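Local coordinates for pheromone cOB1/lipoprotein, YaeC family (Enterococcus faecalis, PDB 4EF1), which probably binds methionine outside the cell as the lipid-attached receptor of an ABC-type importer, and is also a precursor of the pheromone cOB1, at residues V5-A10 / D52-Y57; P24-E29 / K218-V223; K46-G51 / Y73-A78; Y57-P62 / A202-V207. One frame throughout, in Å; residues are numbered along the deposited sequence. Where two conformers were deposited one is given.

All four contacts lie in or against one mixed sheet, ordered 31-37, 4-10, 55-60, 203-208, 75-83, 242-243. Interaction 1 pairs strands 4-10 and 55-60; interaction 4, about 12 Å away between centres, shares Y57 and carries the same strand on to 203-208 and the ligand. Interaction 3, centred about 10 Å from the centre of interaction 1, sets helix 43-50 against the start of strand 75-83. Interaction 2 joins helices 12-28 and 215-225, its L220 packing on L6 and V8. Along the chain interaction 1 closes before interaction 4 opens, interaction 3 crosses both, and 3 and 4 fall between the two halves of 2. Early and late regions thus build one domain, with only interaction 4 holding pocket residues.

Interaction 1. Residues V5-A10 / D52-Y57; sequences VLKVGA and DIDANY
D52 meets K7: its carbonyl O lies 3.9 Å from CD of K7. The lysine suits this place, its aliphatic stem passing the backbone while the ammonium group is carried away. I53 has CG1 between its backbone N and carbonyl carbon (chi1 60°), which brings CD1 to 3.8 Å from CA of G9. The methyl occupies the space beside the G9 backbone, which glycine, having no side chain, leaves clear. D54 supplies a side-chain acceptor where a strand neighbour might offer a carbonyl. Its OD2 takes the N-H of K7 at 2.9 Å in a nearly straight bond (172°), met on the anti side and 34° out of the carboxylate plane. The carbonyl of K7 is gripped twice in return, by D54 N at 2.8 Å and by A55 N, in the carbonyl plane, at 3.2 Å. With A55 regular parallel pairing begins, its O accepting from G9 N at 2.9 Å. Its methyl faces V8 and V207, a setting for a small apolar residue. N56 lays its CA-H against the carbonyl of G9 and sends its amide off to N45. Y57 N then binds G9 O at 2.8 Å. The tyrosine CB touches V8 CG1 at 4.1 Å, while the ring leads on to H15 and H82, the latter hydrogen-bonded to its hydroxyl. The pairs V8-A55, G9-N56 and A10-Y57 join the first and third strands of a 2-1-3 order, the beta-alpha-beta core characteristic of type II periplasmic binding proteins.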
loop_
_atom_site.group_PDB
_atom_site.type_symbol
_atom_site.label_atom_id
_atom_site.label_comp_id
_atom_site.label_asym_id
_atom_site.label_seq_id
_atom_site.Cartn_x
_atom_site.Cartn_y
_atom_site.Cartn_z
ATOM N N VAL A 5 -0.862 -25.719 -9.117
ATOM C CA VAL A 5 -1.627 -24.769 -8.290
ATOM C C VAL A 5 -0.693 -23.715 -7.649
ATOM O O VAL A 5 0.411 -24.040 -7.216
ATOM C CB VAL A 5 -2.442 -25.480 -7.188
ATOM C CG1 VAL A 5 -3.334 -24.503 -6.406
ATOM C CG2 VAL A 5 -3.264 -26.614 -7.748
ATOM N N LEU A 6 -1.117 -22.455 -7.629
ATOM C CA LEU A 6 -0.375 -21.381 -6.939
ATOM C C LEU A 6 -1.412 -20.584 -6.168
ATOM O O LEU A 6 -2.301 -19.948 -6.762
ATOM C CB LEU A 6 0.425 -20.495 -7.898
ATOM C CG LEU A 6 1.330 -19.424 -7.238
ATOM C CD1 LEU A 6 2.447 -20.026 -6.405
ATOM C CD2 LEU A 6 1.916 -18.505 -8.291
ATOM N N LYS A 7 -1.352 -20.678 -4.844
ATOM C CA LYS A 7 -2.314 -19.987 -3.972
ATOM C C LYS A 7 -1.755 -18.656 -3.526
ATOM O O LYS A 7 -0.740 -18.637 -2.801
ATOM C CB LYS A 7 -2.659 -20.833 -2.749
ATOM C CG LYS A 7 -3.708 -21.905 -2.989
ATOM C CD LYS A 7 -4.043 -22.662 -1.705
ATOM C CE LYS A 7 -5.159 -23.664 -1.941
ATOM N NZ LYS A 7 -5.039 -24.868 -1.079
ATOM N N VAL A 8 -2.407 -17.553 -3.908
ATOM C CA VAL A 8 -1.916 -16.203 -3.544
ATOM C C VAL A 8 -2.908 -15.450 -2.626
ATOM O O VAL A 8 -4.118 -15.379 -2.910
ATOM C CB VAL A 8 -1.574 -15.379 -4.794
ATOM C CG1 VAL A 8 -0.878 -14.103 -4.388
ATOM C CG2 VAL A 8 -0.679 -16.189 -5.762
ATOM N N GLY A 9 -2.427 -14.931 -1.502
ATOM C CA GLY A 9 -3.273 -14.135 -0.595
ATOM C C GLY A 9 -3.154 -12.683 -0.998
ATOM O O GLY A 9 -2.049 -12.228 -1.351
ATOM N N ALA A 10 -4.266 -11.945 -0.944
ATOM C CA ALA A 10 -4.277 -10.554 -1.457
ATOM C C ALA A 10 -5.316 -9.673 -0.795
ATOM O O ALA A 10 -6.312 -10.174 -0.326
ATOM C CB ALA A 10 -4.538 -10.576 -2.949
ATOM N N ASP A 52 -0.917 -21.542 4.585
ATOM C CA ASP A 52 -2.307 -21.398 4.070
ATOM C C ASP A 52 -2.314 -20.875 2.641
ATOM O O ASP A 52 -3.221 -21.186 1.856
ATOM C CB ASP A 52 -3.148 -20.477 4.969
ATOM C CG ASP A 52 -3.459 -21.057 6.305
ATOM O OD1 ASP A 52 -3.337 -22.279 6.529
ATOM O OD2 ASP A 52 -3.849 -20.220 7.149
ATOM N N ILE A 53 -1.282 -20.085 2.304
ATOM C CA ILE A 53 -1.039 -19.563 0.958
ATOM C C ILE A 53 0.461 -19.797 0.568
ATOM O O ILE A 53 1.327 -19.929 1.428
ATOM C CB ILE A 53 -1.434 -18.060 0.868
ATOM C CG1 ILE A 53 -0.624 -17.209 1.857
ATOM C CG2 ILE A 53 -2.946 -17.901 1.156
ATOM C CD1 ILE A 53 -1.019 -15.750 2.008
ATOM N N ASP A 54 0.736 -19.833 -0.732
ATOM C CA ASP A 54 2.098 -20.003 -1.265
ATOM C C ASP A 54 2.817 -18.662 -1.496
ATOM O O ASP A 54 4.057 -18.605 -1.542
ATOM C CB ASP A 54 2.028 -20.717 -2.604
ATOM C CG ASP A 54 1.304 -22.047 -2.529
ATOM O OD1 ASP A 54 1.475 -22.757 -1.523
ATOM O OD2 ASP A 54 0.548 -22.359 -3.479
ATOM N N ALA A 55 2.039 -17.589 -1.629
ATOM C CA ALA A 55 2.581 -16.245 -1.890
ATOM C C ALA A 55 1.583 -15.222 -1.358
ATOM O O ALA A 55 0.396 -15.555 -1.113
ATOM C CB ALA A 55 2.781 -16.030 -3.381
ATOM N N ASN A 56 2.038 -13.998 -1.176
ATOM C CA ASN A 56 1.097 -12.911 -0.924
ATOM C C ASN A 56 1.393 -11.689 -1.787
ATOM O O ASN A 56 2.486 -11.528 -2.367
ATOM C CB ASN A 56 0.848 -12.654 0.579
ATOM C CG ASN A 56 2.049 -12.061 1.304
ATOM O OD1 ASN A 56 2.777 -11.182 0.775
ATOM N ND2 ASN A 56 2.228 -12.488 2.543
ATOM N N TYR A 57 0.362 -10.870 -1.927
ATOM C CA TYR A 57 0.359 -9.693 -2.758
ATOM C C TYR A 57 -0.511 -8.622 -2.062
ATOM O O TYR A 57 -1.728 -8.542 -2.275
ATOM C CB TYR A 57 -0.239 -10.073 -4.123
ATOM C CG TYR A 57 -0.319 -8.944 -5.147
ATOM C CD1 TYR A 57 0.618 -7.888 -5.196
ATOM C CD2 TYR A 57 -1.325 -8.959 -6.118
ATOM C CE1 TYR A 57 0.532 -6.875 -6.183
ATOM C CE2 TYR A 57 -1.414 -7.966 -7.082
ATOM C CZ TYR A 57 -0.511 -6.926 -7.122
ATOM O OH TYR A 57 -0.674 -6.005 -8.134
#

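Interaction 2. Residues P24-E29 / K218-V223; sequences PLLEKE and KKLVKV
This is a helix-helix contact in which L25 and L26 of the last turn of helix 12-28, and E29 just beyond it, meet K219, L220 and V223 of helix 215-225, packed on one face of the sheet against strands 31-37 and 4-10. The short helical segments run at 133° to each other with axes 10.3 Å apart, so the gap is bridged by side chains. V223 is at the centre of the apolar contact: its CG1 comes to 3.5 Å from CD2 of L26, and the same methyl lies 3.8 Å from CB of L25. The branched valine thus presents a compact apolar end to two neighbouring leucines. L26 also reaches inward, its CD2 being 4.2 Å from CD1 of L220, which in turn packs on L6 and V8 of the sheet. Toward the solvent the polar part takes over. K219 stretches straight beyond CG and delivers NZ to the carbonyl O of E29 at 2.9 Å, nearly along the C=O axis (164°). The E29 chain bends at chi2, and its OE1 stays 5.4 Å from NZ of K219. The lysine's bond is thus to main chain, and its positive charge near the carbonyl end of a helix is probably electrostatically favourable.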
loop_
_atom_site.group_PDB
_atom_site.type_symbol
_atom_site.label_atom_id
_atom_site.label_comp_id
_atom_site.label_asym_id
_atom_site.label_seq_id
_atom_site.Cartn_x
_atom_site.Cartn_y
_atom_site.Cartn_z
ATOM N N PRO A 24 -6.685 -16.556 -16.558
ATOM C CA PRO A 24 -6.606 -17.215 -17.896
ATOM C C PRO A 24 -5.198 -17.166 -18.533
ATOM O O PRO A 24 -4.800 -18.111 -19.211
ATOM C CB PRO A 24 -7.623 -16.444 -18.741
ATOM C CG PRO A 24 -8.485 -15.713 -17.765
ATOM C CD PRO A 24 -7.653 -15.457 -16.542
ATOM N N LEU A 25 -4.446 -16.089 -18.278
ATOM C CA LEU A 25 -3.050 -15.977 -18.765
ATOM C C LEU A 25 -2.132 -16.985 -18.079
ATOM O O LEU A 25 -1.316 -17.632 -18.726
ATOM C CB LEU A 25 -2.515 -14.541 -18.580
ATOM C CG LEU A 25 -3.094 -13.497 -19.527
ATOM C CD1 LEU A 25 -2.997 -12.086 -18.944
ATOM C CD2 LEU A 25 -2.378 -13.643 -20.864
ATOM N N LEU A 26 -2.260 -17.104 -16.755
ATOM C CA LEU A 26 -1.488 -18.089 -16.010
ATOM C C LEU A 26 -1.863 -19.508 -16.400
ATOM O O LEU A 26 -1.008 -20.371 -16.388
ATOM C CB LEU A 26 -1.621 -17.920 -14.486
ATOM C CG LEU A 26 -0.562 -17.063 -13.826
ATOM C CD1 LEU A 26 0.769 -17.780 -13.866
ATOM C CD2 LEU A 26 -0.449 -15.728 -14.549
ATOM N N GLU A 27 -3.137 -19.733 -16.725
ATOM C CA GLU A 27 -3.599 -21.064 -17.154
ATOM C C GLU A 27 -2.864 -21.477 -18.454
ATOM O O GLU A 27 -2.424 -22.609 -18.584
ATOM C CB GLU A 27 -5.133 -21.093 -17.293
ATOM C CG GLU A 27 -5.722 -22.465 -17.619
ATOM C CD GLU A 27 -5.725 -22.818 -19.114
ATOM O OE1 GLU A 27 -5.872 -21.908 -19.958
ATOM O OE2 GLU A 27 -5.600 -24.022 -19.456
ATOM N N LYS A 28 -2.668 -20.531 -19.362
ATOM C CA LYS A 28 -1.880 -20.765 -20.570
ATOM C C LYS A 28 -0.420 -21.089 -20.300
ATOM O O LYS A 28 0.207 -21.707 -21.129
ATOM C CB LYS A 28 -1.990 -19.583 -21.537
ATOM C CG LYS A 28 -3.426 -19.393 -22.041
ATOM C CD LYS A 28 -3.750 -20.330 -23.188
ATOM C CE LYS A 28 -5.171 -20.118 -23.712
ATOM N NZ LYS A 28 -5.408 -20.808 -25.017
ATOM N N GLU A 29 0.118 -20.657 -19.165
ATOM C CA GLU A 29 1.483 -21.008 -18.759
ATOM C C GLU A 29 1.513 -22.259 -17.832
ATOM O O GLU A 29 2.539 -22.555 -17.218
ATOM C CB GLU A 29 2.156 -19.841 -18.051
ATOM C CG GLU A 29 2.170 -18.505 -18.775
ATOM C CD GLU A 29 2.897 -18.549 -20.100
ATOM O OE1 GLU A 29 3.707 -19.476 -20.308
ATOM O OE2 GLU A 29 2.625 -17.659 -20.959
ATOM N N LYS A 218 7.672 -16.895 -10.594
ATOM C CA LYS A 218 8.289 -16.064 -11.627
ATOM C C LYS A 218 7.338 -15.871 -12.814
ATOM O O LYS A 218 7.250 -14.795 -13.349
ATOM C CB LYS A 218 9.656 -16.609 -12.041
ATOM C CG LYS A 218 10.667 -16.451 -10.890
ATOM C CD LYS A 218 12.133 -16.688 -11.225
ATOM C CE LYS A 218 12.482 -18.099 -11.650
ATOM N NZ LYS A 218 13.955 -18.308 -11.557
ATOM N N LYS A 219 6.615 -16.908 -13.185
ATOM C CA LYS A 219 5.625 -16.805 -14.282
ATOM C C LYS A 219 4.564 -15.764 -13.934
ATOM O O LYS A 219 4.184 -14.948 -14.777
ATOM C CB LYS A 219 4.962 -18.173 -14.548
ATOM C CG LYS A 219 5.796 -19.129 -15.394
ATOM C CD LYS A 219 5.151 -20.501 -15.442
ATOM C CE LYS A 219 6.040 -21.467 -16.157
ATOM N NZ LYS A 219 5.269 -22.729 -16.303
ATOM N N LEU A 220 4.105 -15.811 -12.682
ATOM C CA LEU A 220 3.135 -14.857 -12.157
ATOM C C LEU A 220 3.641 -13.456 -12.194
ATOM O O LEU A 220 2.954 -12.584 -12.666
ATOM C CB LEU A 220 2.721 -15.181 -10.720
ATOM C CG LEU A 220 1.756 -14.203 -10.018
ATOM C CD1 LEU A 220 0.432 -14.032 -10.757
ATOM C CD2 LEU A 220 1.544 -14.762 -8.633
ATOM N N VAL A 221 4.845 -13.229 -11.683
ATOM C CA VAL A 221 5.427 -11.883 -11.718
ATOM C C VAL A 221 5.537 -11.336 -13.137
ATOM O O VAL A 221 5.272 -10.169 -13.356
ATOM C CB VAL A 221 6.808 -11.816 -10.980
ATOM C CG1 VAL A 221 7.461 -10.435 -11.147
ATOM C CG2 VAL A 221 6.622 -12.146 -9.511
ATOM N N LYS A 222 5.962 -12.175 -14.089
ATOM C CA LYS A 222 6.147 -11.739 -15.455
ATOM C C LYS A 222 4.783 -11.370 -16.059
ATOM O O LYS A 222 4.690 -10.357 -16.745
ATOM C CB LYS A 222 6.819 -12.798 -16.333
ATOM C CG LYS A 222 7.120 -12.308 -17.767
ATOM C CD LYS A 222 7.738 -13.412 -18.602
ATOM C CE LYS A 222 8.121 -12.974 -19.989
ATOM N NZ LYS A 222 8.814 -14.035 -20.763
ATOM N N VAL A 223 3.756 -12.191 -15.789
ATOM C CA VAL A 223 2.395 -11.950 -16.367
ATOM C C VAL A 223 1.838 -10.667 -15.763
ATOM O O VAL A 223 1.351 -9.776 -16.496
ATOM C CB VAL A 223 1.459 -13.148 -16.146
ATOM C CG1 VAL A 223 0.012 -12.744 -16.384
ATOM C CG2 VAL A 223 1.880 -14.319 -17.006
#

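Interaction 3. Residues K46-G51 / Y73-A78; sequences KALESG and YDFVNA
Y73, F75 and E49 carry this contact. The phenylalanine ring is held between two aliphatic groups: CD2 of L48 sits 3.8 Å from its centroid, only 3° off the ring normal, a CH-pi contact, while CB of Y73 lies over the opposite face. L48 brings its branch there because CG stands anti to the backbone N (chi1 177°). At the edge of the F75 ring, in its plane, lies CA of E49, 3.9 Å from CE1 of F75. A flat, apolar ring suits the place, where helix 43-50 packs against the start of strand 75-83 in the mixed sheet of this alpha/beta domain; F64 of helix 61-71 adds a further neighbour to F75. E49, fully extended, carries its carboxylate to the edge of the Y73 ring. OE1 lies 3.6 Å from CE1 of Y73, and OE2 is just as near to CD1. Both oxygens lie near the ring plane, against its C-H rim, with the carboxylate turned 80° from the ring, probably favourably. A water donates to OE2 of E49 and accepts from N of D74 at 2.8 Å. Tyrosine suits its place: CB covers F75, the C-H edge meets the carboxylate, and OH reaches past K46, 3.8 Å from its CG.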
loop_
_atom_site.group_PDB
_atom_site.type_symbol
_atom_site.label_atom_id
_atom_site.label_comp_id
_atom_site.label_asym_id
_atom_site.label_seq_id
_atom_site.Cartn_x
_atom_site.Cartn_y
_atom_site.Cartn_z
ATOM N N LYS A 46 0.959 -13.931 8.248
ATOM C CA LYS A 46 0.779 -15.136 9.067
ATOM C C LYS A 46 0.471 -16.326 8.163
ATOM O O LYS A 46 1.071 -17.391 8.294
ATOM C CB LYS A 46 -0.334 -14.982 10.126
ATOM C CG LYS A 46 0.008 -14.018 11.270
ATOM C CD LYS A 46 -0.970 -14.085 12.450
ATOM C CE LYS A 46 -0.509 -13.208 13.612
ATOM N NZ LYS A 46 0.810 -13.615 14.176
ATOM N N ALA A 47 -0.461 -16.138 7.241
ATOM C CA ALA A 47 -0.866 -17.191 6.292
ATOM C C ALA A 47 0.282 -17.735 5.397
ATOM O O ALA A 47 0.339 -18.919 5.095
ATOM C CB ALA A 47 -2.041 -16.699 5.438
ATOM N N LEU A 48 1.171 -16.840 4.943
ATOM C CA LEU A 48 2.324 -17.222 4.141
ATOM C C LEU A 48 3.298 -18.046 4.964
ATOM O O LEU A 48 3.769 -19.088 4.521
ATOM C CB LEU A 48 3.000 -15.993 3.519
ATOM C CG LEU A 48 4.283 -16.204 2.703
ATOM C CD1 LEU A 48 3.939 -17.105 1.508
ATOM C CD2 LEU A 48 4.840 -14.858 2.251
ATOM N N GLU A 49 3.552 -17.638 6.193
ATOM C CA GLU A 49 4.423 -18.440 7.049
ATOM C C GLU A 49 3.840 -19.814 7.346
ATOM O O GLU A 49 4.574 -20.802 7.352
ATOM C CB GLU A 49 4.691 -17.709 8.354
ATOM C CG GLU A 49 5.568 -18.507 9.307
ATOM C CD GLU A 49 5.830 -17.778 10.593
ATOM O OE1 GLU A 49 4.851 -17.430 11.288
ATOM O OE2 GLU A 49 7.013 -17.586 10.914
ATOM N N SER A 50 2.532 -19.877 7.599
ATOM C CA SER A 50 1.864 -21.119 7.971
ATOM C C SER A 50 1.612 -22.038 6.785
ATOM O O SER A 50 1.381 -23.201 6.980
ATOM C CB SER A 50 0.526 -20.859 8.685
ATOM O OG SER A 50 -0.456 -20.378 7.768
ATOM N N GLY A 51 1.693 -21.532 5.571
ATOM C CA GLY A 51 1.423 -22.327 4.393
ATOM C C GLY A 51 -0.032 -22.313 3.935
ATOM O O GLY A 51 -0.377 -23.068 3.025
ATOM N N TYR A 73 10.030 -13.527 10.261
ATOM C CA TYR A 73 9.529 -14.246 9.092
ATOM C C TYR A 73 10.671 -14.509 8.122
ATOM O O TYR A 73 11.383 -13.586 7.774
ATOM C CB TYR A 73 8.480 -13.437 8.345
ATOM C CG TYR A 73 7.163 -13.219 9.014
ATOM C CD1 TYR A 73 6.502 -14.248 9.676
ATOM C CD2 TYR A 73 6.523 -11.992 8.900
ATOM C CE1 TYR A 73 5.270 -14.045 10.256
ATOM C CE2 TYR A 73 5.288 -11.781 9.465
ATOM C CZ TYR A 73 4.663 -12.820 10.120
ATOM O OH TYR A 73 3.470 -12.571 10.677
ATOM N N ASP A 74 10.795 -15.748 7.652
ATOM C CA ASP A 74 11.839 -16.142 6.702
ATOM C C ASP A 74 11.235 -16.062 5.282
ATOM O O ASP A 74 10.937 -17.075 4.650
ATOM C CB ASP A 74 12.344 -17.540 7.085
ATOM C CG ASP A 74 13.510 -18.018 6.238
ATOM O OD1 ASP A 74 14.260 -17.169 5.714
ATOM O OD2 ASP A 74 13.667 -19.268 6.114
ATOM N N PHE A 75 11.042 -14.829 4.803
ATOM C CA PHE A 75 10.446 -14.542 3.505
ATOM C C PHE A 75 11.418 -13.826 2.571
ATOM O O PHE A 75 12.462 -13.338 2.993
ATOM C CB PHE A 75 9.268 -13.579 3.653
ATOM C CG PHE A 75 8.129 -14.054 4.515
ATOM C CD1 PHE A 75 7.918 -15.407 4.838
ATOM C CD2 PHE A 75 7.184 -13.122 4.925
ATOM C CE1 PHE A 75 6.824 -15.789 5.612
ATOM C CE2 PHE A 75 6.104 -13.506 5.717
ATOM C CZ PHE A 75 5.915 -14.836 6.045
ATOM N N VAL A 76 11.044 -13.754 1.299
ATOM C CA VAL A 76 11.789 -13.008 0.284
ATOM C C VAL A 76 10.818 -12.216 -0.621
ATOM O O VAL A 76 9.662 -12.512 -0.767
ATOM C CB VAL A 76 12.739 -13.906 -0.586
ATOM C CG1 VAL A 76 13.861 -14.489 0.225
ATOM C CG2 VAL A 76 11.962 -15.011 -1.299
ATOM N N ASN A 77 11.338 -11.148 -1.183
ATOM C CA ASN A 77 10.635 -10.315 -2.137
ATOM C C ASN A 77 10.795 -10.888 -3.538
ATOM O O ASN A 77 11.895 -10.839 -4.111
ATOM C CB ASN A 77 11.230 -8.911 -2.046
ATOM C CG ASN A 77 10.669 -7.951 -3.041
ATOM O OD1 ASN A 77 9.742 -8.249 -3.833
ATOM N ND2 ASN A 77 11.213 -6.744 -2.985
ATOM N N ALA A 78 9.692 -11.383 -4.102
ATOM C CA ALA A 78 9.695 -11.928 -5.470
ATOM C C ALA A 78 9.568 -10.873 -6.586
ATOM O O ALA A 78 9.672 -11.216 -7.766
ATOM C CB ALA A 78 8.597 -12.958 -5.620
HETATM O O HOH W 1 9.065 -17.658 8.674
#

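Interaction 4. Residues Y57-P62 / A202-V207; sequences YFQHVP and ANIIAV. With MSE (selenomethionine), chain C.
Part of the selenomethionine pocket forms here, where H60 and N203 come together across two neighbouring strands and both touch the ligand. The amide of N203 grips the amino acid end twice: OD1 accepts from the ligand N at 2.9 Å, and ND2 donates to its carboxylate O at the same distance. H15 also binds that OD1, while E84, R116 and N176 complete the polar grip on the ligand. At the other end the selenium lies over one face of the H60 imidazole, 3.5 Å from NE2; CG of H60 stands between the backbone N and the carbonyl carbon (chi1 52°), which turns the ring to the ligand. D113 and the backbone N of F63, which H60 caps as helix 61-71 begins, fix the ring's rotation. F58 supplies apolar cover, its CE2 being 3.7 Å from the terminal CE. This pocket is consistent with the ligand cleft of type II periplasmic binding proteins, and the chain turns a corner at F58 to line it. Behind the ligand, N of I204 donates to O of Q59 at 2.8 Å. Where the strands splay, a water accepts from N of F58 and donates to O of I204, and a second links N of V61 with O of A202 likewise. Away from the pocket, CD1 of I205 packs 3.6 Å from CB of Y57, and NE2 of Q59 is hydrogen-bonded to OD1 of N45 and lies 3.7 Å from CB of A206.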
loop_
_atom_site.group_PDB
_atom_site.type_symbol
_atom_site.label_atom_id
_atom_site.label_comp_id
_atom_site.label_asym_id
_atom_site.label_seq_id
_atom_site.Cartn_x
_atom_site.Cartn_y
_atom_site.Cartn_z
ATOM N N TYR A 57 0.362 -10.870 -1.927
ATOM C CA TYR A 57 0.359 -9.693 -2.758
ATOM C C TYR A 57 -0.511 -8.622 -2.062
ATOM O O TYR A 57 -1.728 -8.542 -2.275
ATOM C CB TYR A 57 -0.239 -10.073 -4.123
ATOM C CG TYR A 57 -0.319 -8.944 -5.147
ATOM C CD1 TYR A 57 0.618 -7.888 -5.196
ATOM C CD2 TYR A 57 -1.325 -8.959 -6.118
ATOM C CE1 TYR A 57 0.532 -6.875 -6.183
ATOM C CE2 TYR A 57 -1.414 -7.966 -7.082
ATOM C CZ TYR A 57 -0.511 -6.926 -7.122
ATOM O OH TYR A 57 -0.674 -6.005 -8.134
ATOM N N PHE A 58 0.138 -7.794 -1.242
ATOM C CA PHE A 58 -0.559 -6.760 -0.464
ATOM C C PHE A 58 0.356 -5.660 0.100
ATOM O O PHE A 58 -0.139 -4.591 0.444
ATOM C CB PHE A 58 -1.361 -7.416 0.699
ATOM C CG PHE A 58 -0.541 -7.648 1.929
ATOM C CD1 PHE A 58 0.335 -8.716 1.997
ATOM C CD2 PHE A 58 -0.655 -6.810 3.017
ATOM C CE1 PHE A 58 1.093 -8.923 3.119
ATOM C CE2 PHE A 58 0.115 -7.009 4.149
ATOM C CZ PHE A 58 0.983 -8.068 4.200
ATOM N N GLN A 59 1.649 -5.926 0.263
ATOM C CA GLN A 59 2.556 -5.011 0.997
ATOM C C GLN A 59 3.670 -4.429 0.157
ATOM O O GLN A 59 4.099 -5.052 -0.820
ATOM C CB GLN A 59 3.205 -5.756 2.165
ATOM C CG GLN A 59 4.187 -6.859 1.806
ATOM C CD GLN A 59 4.501 -7.840 2.933
ATOM O OE1 GLN A 59 4.707 -7.442 4.085
ATOM N NE2 GLN A 59 4.539 -9.150 2.591
ATOM N N HIS A 60 4.176 -3.272 0.601
ATOM C CA HIS A 60 5.361 -2.641 0.053
ATOM C C HIS A 60 6.589 -3.034 0.859
ATOM O O HIS A 60 6.450 -3.617 1.919
ATOM C CB HIS A 60 5.190 -1.111 -0.079
ATOM C CG HIS A 60 4.733 -0.385 1.183
ATOM N ND1 HIS A 60 5.455 -0.385 2.332
ATOM C CD2 HIS A 60 3.683 0.497 1.384
ATOM C CE1 HIS A 60 4.838 0.393 3.261
ATOM N NE2 HIS A 60 3.758 0.938 2.689
ATOM N N VAL A 61 7.785 -2.764 0.335
ATOM C CA VAL A 61 9.059 -3.204 0.936
ATOM C C VAL A 61 9.334 -2.663 2.345
ATOM O O VAL A 61 9.741 -3.409 3.213
ATOM C CB VAL A 61 10.290 -2.976 0.003
ATOM C CG1 VAL A 61 11.614 -3.304 0.714
ATOM C CG2 VAL A 61 10.162 -3.840 -1.268
ATOM N N PRO A 62 9.089 -1.363 2.585
ATOM C CA PRO A 62 9.295 -0.915 3.970
ATOM C C PRO A 62 8.398 -1.648 5.005
ATOM O O PRO A 62 8.861 -2.002 6.094
ATOM C CB PRO A 62 9.019 0.595 3.883
ATOM C CG PRO A 62 9.322 0.962 2.472
ATOM C CD PRO A 62 8.873 -0.233 1.658
ATOM N N ALA A 202 6.302 0.496 -3.745
ATOM C CA ALA A 202 5.756 -0.495 -4.705
ATOM C C ALA A 202 5.283 -1.726 -3.910
ATOM O O ALA A 202 5.939 -2.163 -2.962
ATOM C CB ALA A 202 6.813 -0.894 -5.771
ATOM N N ASN A 203 4.123 -2.224 -4.268
ATOM C CA ASN A 203 3.560 -3.419 -3.669
ATOM C C ASN A 203 4.179 -4.640 -4.351
ATOM O O ASN A 203 4.274 -4.680 -5.585
ATOM C CB ASN A 203 2.047 -3.441 -3.796
ATOM C CG ASN A 203 1.356 -2.526 -2.796
ATOM O OD1 ASN A 203 0.237 -2.802 -2.334
ATOM N ND2 ASN A 203 2.031 -1.416 -2.448
ATOM N N ILE A 204 4.514 -5.654 -3.549
ATOM C CA ILE A 204 5.284 -6.792 -4.025
ATOM C C ILE A 204 4.568 -8.140 -3.917
ATOM O O ILE A 204 3.551 -8.299 -3.213
ATOM C CB ILE A 204 6.637 -6.946 -3.252
ATOM C CG1 ILE A 204 6.421 -7.330 -1.771
ATOM C CG2 ILE A 204 7.526 -5.730 -3.379
ATOM C CD1 ILE A 204 7.715 -7.516 -1.008
ATOM N N ILE A 205 5.153 -9.117 -4.602
ATOM C CA ILE A 205 4.809 -10.521 -4.382
ATOM C C ILE A 205 5.848 -10.987 -3.384
ATOM O O ILE A 205 7.017 -10.852 -3.639
ATOM C CB ILE A 205 4.911 -11.383 -5.631
ATOM C CG1 ILE A 205 3.934 -10.890 -6.701
ATOM C CG2 ILE A 205 4.656 -12.855 -5.299
ATOM C CD1 ILE A 205 2.480 -10.991 -6.297
ATOM N N ALA A 206 5.405 -11.582 -2.281
ATOM C CA ALA A 206 6.332 -12.120 -1.261
ATOM C C ALA A 206 6.097 -13.627 -1.153
ATOM O O ALA A 206 4.989 -14.060 -1.242
ATOM C CB ALA A 206 6.093 -11.434 0.077
ATOM N N VAL A 207 7.152 -14.385 -0.909
ATOM C CA VAL A 207 7.092 -15.848 -0.735
ATOM C C VAL A 207 8.020 -16.254 0.384
ATOM O O VAL A 207 8.841 -15.443 0.817
ATOM C CB VAL A 207 7.487 -16.620 -2.051
ATOM C CG1 VAL A 207 6.480 -16.293 -3.166
ATOM C CG2 VAL A 207 8.934 -16.336 -2.494
HETATM N N MSE C 301 -1.601 -1.356 -0.657
HETATM C CA MSE C 301 -0.926 -0.579 0.458
HETATM C C MSE C 301 -0.177 0.657 -0.047
HETATM O O MSE C 301 0.526 0.577 -1.066
HETATM O OXT MSE C 301 -0.205 1.733 0.611
HETATM C CB MSE C 301 -0.002 -1.465 1.294
HETATM C CG MSE C 301 0.589 -0.802 2.545
HETATM SE SE MSE C 301 1.937 -1.922 3.337
HETATM C CE MSE C 301 0.800 -3.415 4.002
HETATM O O HOH W 2 2.728 -8.752 -0.663
HETATM O O HOH W 3 8.348 -1.514 -2.033
#